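Local coordinates for protein design 2L4HC2_9 (Synthetic construct, PDB 5J73) that is a computationally designed helical hairpin that assembles with a second copy of itself, from work on homo-oligomers with hydrogen-bond-network-mediated specificity, at residues 23-28 with 60-65; 33-38 with 52-57. All blocks are in the same frame, centred on the assembly; numbering follows the deposited sequence.

Interaction 1. Residues 23-28 with 60-65; sequences KKVEEA and EELIRI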
loop_
_atom_site.group_PDB
_atom_site.type_symbol
_atom_site.label_atom_id
_atom_site.label_comp_id
_atom_site.label_asym_id
_atom_site.label_seq_id
_atom_site.Cartn_x
_atom_site.Cartn_y
_atom_site.Cartn_z
ATOM N N LYS A 23 -10.801 -4.301 0.907
ATOM C CA LYS A 23 -11.595 -4.152 -0.306
ATOM C C LYS A 23 -10.810 -3.275 -1.276
ATOM O O LYS A 23 -10.706 -3.593 -2.459
ATOM C CB LYS A 23 -12.972 -3.554 -0.002
ATOM C CG LYS A 23 -13.856 -3.324 -1.230
ATOM C CD LYS A 23 -14.164 -4.614 -1.984
ATOM C CE LYS A 23 -15.217 -4.376 -3.059
ATOM N NZ LYS A 23 -15.470 -5.582 -3.896
ATOM N N LYS A 24 -10.270 -2.166 -0.778
ATOM C CA LYS A 24 -9.438 -1.294 -1.601
ATOM C C LYS A 24 -8.209 -2.044 -2.121
ATOM O O LYS A 24 -7.769 -1.815 -3.248
ATOM C CB LYS A 24 -8.999 -0.042 -0.832
ATOM C CG LYS A 24 -10.091 1.000 -0.618
ATOM C CD LYS A 24 -9.527 2.254 0.046
ATOM C CE LYS A 24 -10.548 3.383 0.091
ATOM N NZ LYS A 24 -10.124 4.506 0.975
ATOM N N VAL A 25 -7.657 -2.939 -1.305
ATOM C CA VAL A 25 -6.510 -3.736 -1.736
ATOM C C VAL A 25 -6.945 -4.668 -2.860
ATOM O O VAL A 25 -6.232 -4.840 -3.848
ATOM C CB VAL A 25 -5.904 -4.561 -0.567
ATOM C CG1 VAL A 25 -4.909 -5.600 -1.080
ATOM C CG2 VAL A 25 -5.226 -3.644 0.435
ATOM N N GLU A 26 -8.121 -5.260 -2.708
ATOM C CA GLU A 26 -8.666 -6.153 -3.720
ATOM C C GLU A 26 -8.946 -5.380 -5.008
ATOM O O GLU A 26 -8.713 -5.882 -6.108
ATOM C CB GLU A 26 -9.944 -6.823 -3.211
ATOM C CG GLU A 26 -9.697 -8.020 -2.306
ATOM C CD GLU A 26 -10.981 -8.625 -1.774
ATOM O OE1 GLU A 26 -12.067 -8.105 -2.110
ATOM O OE2 GLU A 26 -10.906 -9.644 -1.058
ATOM N N GLU A 27 -9.444 -4.157 -4.861
ATOM C CA GLU A 27 -9.686 -3.288 -6.007
ATOM C C GLU A 27 -8.371 -2.955 -6.699
ATOM O O GLU A 27 -8.301 -2.897 -7.923
ATOM C CB GLU A 27 -10.397 -2.003 -5.570
ATOM C CG GLU A 27 -10.703 -1.038 -6.710
ATOM C CD GLU A 27 -11.397 0.229 -6.240
ATOM O OE1 GLU A 27 -11.598 0.384 -5.017
ATOM O OE2 GLU A 27 -11.711 1.088 -7.094
ATOM N N ALA A 28 -7.323 -2.743 -5.907
ATOM C CA ALA A 28 -6.017 -2.410 -6.456
ATOM C C ALA A 28 -5.423 -3.597 -7.200
ATOM O O ALA A 28 -4.837 -3.439 -8.271
ATOM C CB ALA A 28 -5.074 -1.960 -5.346
ATOM N N GLU A 60 -0.762 5.913 -3.743
ATOM C CA GLU A 60 -1.070 6.927 -2.744
ATOM C C GLU A 60 -2.197 6.478 -1.817
ATOM O O GLU A 60 -2.182 6.774 -0.624
ATOM C CB GLU A 60 -1.430 8.241 -3.436
ATOM C CG GLU A 60 -0.287 9.244 -3.431
ATOM C CD GLU A 60 -0.291 10.169 -4.632
ATOM O OE1 GLU A 60 -1.244 10.119 -5.437
ATOM O OE2 GLU A 60 0.668 10.953 -4.770
ATOM N N GLU A 61 -3.162 5.746 -2.362
ATOM C CA GLU A 61 -4.259 5.216 -1.562
ATOM C C GLU A 61 -3.735 4.146 -0.612
ATOM O O GLU A 61 -4.097 4.114 0.565
ATOM C CB GLU A 61 -5.363 4.648 -2.457
ATOM C CG GLU A 61 -6.251 5.715 -3.083
ATOM C CD GLU A 61 -7.294 5.139 -4.023
ATOM O OE1 GLU A 61 -7.123 3.986 -4.475
ATOM O OE2 GLU A 61 -8.287 5.843 -4.308
ATOM N N LEU A 62 -2.893 3.264 -1.138
ATOM C CA LEU A 62 -2.285 2.210 -0.337
ATOM C C LEU A 62 -1.392 2.792 0.762
ATOM O O LEU A 62 -1.277 2.219 1.842
ATOM C CB LEU A 62 -1.476 1.269 -1.229
ATOM C CG LEU A 62 -2.266 0.434 -2.244
ATOM C CD1 LEU A 62 -1.323 -0.432 -3.057
ATOM C CD2 LEU A 62 -3.325 -0.426 -1.567
ATOM N N ILE A 63 -0.758 3.926 0.481
ATOM C CA ILE A 63 0.085 4.588 1.472
ATOM C C ILE A 63 -0.736 5.148 2.630
ATOM O O ILE A 63 -0.304 5.081 3.779
ATOM C CB ILE A 63 0.931 5.710 0.824
ATOM C CG1 ILE A 63 2.035 5.078 -0.031
ATOM C CG2 ILE A 63 1.560 6.607 1.892
ATOM C CD1 ILE A 63 2.897 6.065 -0.787
ATOM N N ARG A 64 -1.912 5.697 2.338
ATOM C CA ARG A 64 -2.796 6.184 3.397
ATOM C C ARG A 64 -3.210 5.046 4.318
ATOM O O ARG A 64 -3.267 5.211 5.533
ATOM C CB ARG A 64 -4.042 6.850 2.817
ATOM C CG ARG A 64 -3.791 8.197 2.179
ATOM C CD ARG A 64 -5.096 8.853 1.763
ATOM N NE ARG A 64 -5.424 8.520 0.381
ATOM C CZ ARG A 64 -4.908 9.135 -0.677
ATOM N NH1 ARG A 64 -4.034 10.123 -0.521
ATOM N NH2 ARG A 64 -5.258 8.754 -1.896
ATOM N N ILE A 65 -3.504 3.895 3.724
ATOM C CA ILE A 65 -3.923 2.722 4.476
ATOM C C ILE A 65 -2.838 2.287 5.452
ATOM O O ILE A 65 -3.129 1.941 6.595
ATOM C CB ILE A 65 -4.277 1.557 3.526
ATOM C CG1 ILE A 65 -5.579 1.863 2.782
ATOM C CG2 ILE A 65 -4.400 0.241 4.286
ATOM C CD1 ILE A 65 -5.744 1.101 1.477
#

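Interaction 2. Residues 33-38 with 52-57; sequences ERVKEA and IRELAE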
loop_
_atom_site.group_PDB
_atom_site.type_symbol
_atom_site.label_atom_id
_atom_site.label_comp_id
_atom_site.label_asym_id
_atom_site.label_seq_id
_atom_site.Cartn_x
_atom_site.Cartn_y
_atom_site.Cartn_z
ATOM N N GLU A 33 -3.887 -5.692 -12.496
ATOM C CA GLU A 33 -3.759 -6.728 -13.518
ATOM C C GLU A 33 -4.345 -6.259 -14.849
ATOM O O GLU A 33 -3.755 -6.486 -15.902
ATOM C CB GLU A 33 -4.427 -8.029 -13.074
ATOM C CG GLU A 33 -3.900 -9.260 -13.800
ATOM C CD GLU A 33 -4.409 -10.549 -13.194
ATOM O OE1 GLU A 33 -3.819 -11.617 -13.474
ATOM O OE2 GLU A 33 -5.417 -10.495 -12.456
ATOM N N ARG A 34 -5.508 -5.612 -14.803
ATOM C CA ARG A 34 -6.119 -5.076 -16.014
ATOM C C ARG A 34 -5.193 -4.031 -16.635
ATOM O O ARG A 34 -5.063 -3.953 -17.857
ATOM C CB ARG A 34 -7.492 -4.468 -15.723
ATOM C CG ARG A 34 -8.162 -3.860 -16.945
ATOM C CD ARG A 34 -9.421 -3.099 -16.573
ATOM N NE ARG A 34 -9.123 -1.894 -15.804
ATOM C CZ ARG A 34 -8.694 -0.753 -16.335
ATOM N NH1 ARG A 34 -8.501 -0.654 -17.643
ATOM N NH2 ARG A 34 -8.451 0.293 -15.555
ATOM N N VAL A 35 -4.558 -3.231 -15.787
ATOM C CA VAL A 35 -3.581 -2.250 -16.248
ATOM C C VAL A 35 -2.383 -2.982 -16.836
ATOM O O VAL A 35 -1.796 -2.536 -17.824
ATOM C CB VAL A 35 -3.121 -1.306 -15.102
ATOM C CG1 VAL A 35 -1.772 -0.654 -15.417
ATOM C CG2 VAL A 35 -4.177 -0.250 -14.813
ATOM N N LYS A 36 -2.026 -4.111 -16.230
ATOM C CA LYS A 36 -0.897 -4.899 -16.709
ATOM C C LYS A 36 -1.282 -5.553 -18.038
ATOM O O LYS A 36 -0.487 -5.591 -18.973
ATOM C CB LYS A 36 -0.478 -5.949 -15.677
ATOM C CG LYS A 36 0.200 -5.355 -14.433
ATOM C CD LYS A 36 0.138 -6.341 -13.279
ATOM C CE LYS A 36 1.150 -7.471 -13.412
ATOM N NZ LYS A 36 1.396 -8.055 -12.064
ATOM N N GLU A 37 -2.514 -6.057 -18.117
ATOM C CA GLU A 37 -3.024 -6.649 -19.350
ATOM C C GLU A 37 -3.120 -5.600 -20.450
ATOM O O GLU A 37 -2.749 -5.855 -21.595
ATOM C CB GLU A 37 -4.400 -7.287 -19.119
ATOM C CG GLU A 37 -5.017 -7.937 -20.366
ATOM C CD GLU A 37 -4.210 -9.113 -20.893
ATOM O OE1 GLU A 37 -3.357 -9.640 -20.149
ATOM O OE2 GLU A 37 -4.429 -9.508 -22.058
ATOM N N ALA A 38 -3.617 -4.421 -20.096
ATOM C CA ALA A 38 -3.736 -3.330 -21.054
ATOM C C ALA A 38 -2.359 -2.831 -21.480
ATOM O O ALA A 38 -2.188 -2.321 -22.585
ATOM C CB ALA A 38 -4.557 -2.194 -20.464
ATOM N N ILE A 52 -0.140 4.917 -15.889
ATOM C CA ILE A 52 0.825 5.325 -14.872
ATOM C C ILE A 52 0.174 6.247 -13.839
ATOM O O ILE A 52 0.406 6.106 -12.638
ATOM C CB ILE A 52 2.046 6.016 -15.520
ATOM C CG1 ILE A 52 2.867 4.978 -16.293
ATOM C CG2 ILE A 52 2.894 6.731 -14.466
ATOM C CD1 ILE A 52 4.096 5.526 -16.997
ATOM N N ARG A 53 -0.635 7.190 -14.313
ATOM C CA ARG A 53 -1.397 8.072 -13.434
ATOM C C ARG A 53 -2.352 7.254 -12.566
ATOM O O ARG A 53 -2.516 7.519 -11.375
ATOM C CB ARG A 53 -2.160 9.110 -14.267
ATOM C CG ARG A 53 -1.270 10.241 -14.768
ATOM C CD ARG A 53 -2.021 11.342 -15.522
ATOM N NE ARG A 53 -3.078 11.995 -14.751
ATOM C CZ ARG A 53 -4.383 11.832 -14.963
ATOM N NH1 ARG A 53 -4.826 11.042 -15.936
ATOM N NH2 ARG A 53 -5.258 12.481 -14.205
ATOM N N GLU A 54 -2.971 6.253 -13.179
ATOM C CA GLU A 54 -3.937 5.403 -12.504
ATOM C C GLU A 54 -3.257 4.594 -11.392
ATOM O O GLU A 54 -3.794 4.465 -10.292
ATOM C CB GLU A 54 -4.616 4.494 -13.532
ATOM C CG GLU A 54 -5.649 3.523 -12.994
ATOM C CD GLU A 54 -6.384 2.799 -14.116
ATOM O OE1 GLU A 54 -6.092 3.077 -15.300
ATOM O OE2 GLU A 54 -7.253 1.953 -13.823
ATOM N N LEU A 55 -2.076 4.052 -11.678
ATOM C CA LEU A 55 -1.308 3.305 -10.679
ATOM C C LEU A 55 -0.768 4.212 -9.573
ATOM O O LEU A 55 -0.673 3.800 -8.414
ATOM C CB LEU A 55 -0.145 2.555 -11.338
ATOM C CG LEU A 55 -0.473 1.395 -12.286
ATOM C CD1 LEU A 55 0.785 0.595 -12.582
ATOM C CD2 LEU A 55 -1.562 0.484 -11.734
ATOM N N ALA A 56 -0.407 5.438 -9.931
ATOM C CA ALA A 56 0.079 6.405 -8.952
ATOM C C ALA A 56 -1.010 6.717 -7.931
ATOM O O ALA A 56 -0.725 6.946 -6.758
ATOM C CB ALA A 56 0.543 7.676 -9.642
ATOM N N GLU A 57 -2.258 6.728 -8.385
ATOM C CA GLU A 57 -3.393 6.935 -7.498
ATOM C C GLU A 57 -3.494 5.792 -6.503
ATOM O O GLU A 57 -3.754 6.002 -5.318
ATOM C CB GLU A 57 -4.694 7.032 -8.291
ATOM C CG GLU A 57 -5.020 8.414 -8.803
ATOM C CD GLU A 57 -6.382 8.464 -9.466
ATOM O OE1 GLU A 57 -6.945 7.384 -9.749
ATOM O OE2 GLU A 57 -6.887 9.579 -9.714
#

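Interaction 1. Residues 23-28 with 60-65
In the middle of a designed helical hairpin, whose two long helices run antiparallel, Val25 and Ala28 of helix 8-39 meet Leu62 of helix 45-78. The link is made by one methyl of the leucine: CD2 of Leu62 lies 4.2 Å from CG2 of Val25 and 4.4 Å from CB of Ala28, one helical turn further on. Leu62 has its CG anti to the carbonyl carbon (chi1 -66°), and from there its branched end extends toward helix 8-39 although its CB does not aim that way. The small side chain of Ala28, which points at the opposite helix, suits a position where a long leucine arrives from the other side.

On a second line of contact, Ile65 sends its CD1 to within 4.2 Å of CB of Lys24. The isoleucine is buried and needs only a hydrocarbon surface to lie against; Lys24 offers the base of its chain, then runs on extended beyond CG with its ammonium carried away from the core. NZ of Lys24 comes no nearer than 5.8 Å to OE2 of Glu61, too far for a salt bridge, so any attraction there is probably diffuse.

The axes of the two segments pass 10.7 Å apart at 155°, the geometry of neighbouring antiparallel helices in a four-helix bundle. Here two such hairpins, one from each subunit, make up the bundle. The CA atoms of Val25 and Leu62, 7.4 Å apart, mark the register. Both residues also face the dimer interface: Val25 packs on Ile63 of the second subunit and Leu62 on Ile59 of that subunit, while Ile63 returns the contact to Val25 there. Glu60, partly exposed, forms a salt bridge with Lys36 of the second subunit.

Interaction 2. Residues 33-38 with 52-57
Val35 and Leu55 carry the apolar part of this contact, their branched ends reaching toward each other tip to tip. CG1 of Val35, anti to the backbone N (chi1 159°), stands 3.9 Å from CD2 of Leu55 and about as far from that leucine's CG and CD1, so a single valine methyl rests on the leucine's whole fork. CG2 of Val35 lies alongside the Glu54 carboxylate, 3.8 Å from its CD, and still touches CD2 of Leu55; a beta-branched residue suits a place with two such neighbours. Leu55 also packs on Ile59 of the second subunit, whereas Val35 touches Leu51 within its own chain.

The polar part lies toward solvent. NH2 of Arg34 makes a salt bridge of 2.7 Å to OE2 of Glu54, although the exact place of that oxygen is less certain. It sits at the guanidinium edge, near its plane; guanidinium and carboxylate planes are inclined by 29°, and the two side chains cross at about a right angle. A bend at chi3 (68°) brings the long, flexible arginine from its exposed position to the extended acid. Replacing Glu54 with an alanine would probably leave Arg34 without this partner and uncover the CG2 side of Val35. Apolar residues inside, flanked by an outer ion pair, are typical of antiparallel helices in a coiled-coil-like bundle.

Both interactions join the same two helices, 8-39 and 45-78, and their centres lie 13 Å apart along the hairpin. In chain order the segments run 23-28, 33-38, 52-57, 60-65, so interaction 2 falls within the span that interaction 1 brackets, nearer the turn connecting the helices. Interaction 1 sits about 1 Å from the centre of the chain and is buried; interaction 2, about 14 Å from that centre, is only partly so. The two contacts adjoin along each helix and have no other touch between them, yet each abuts the second subunit. Residues that pair the helices within the chain thus also pack across the dimer interface, consistent with a bundle designed to assemble from two hairpins.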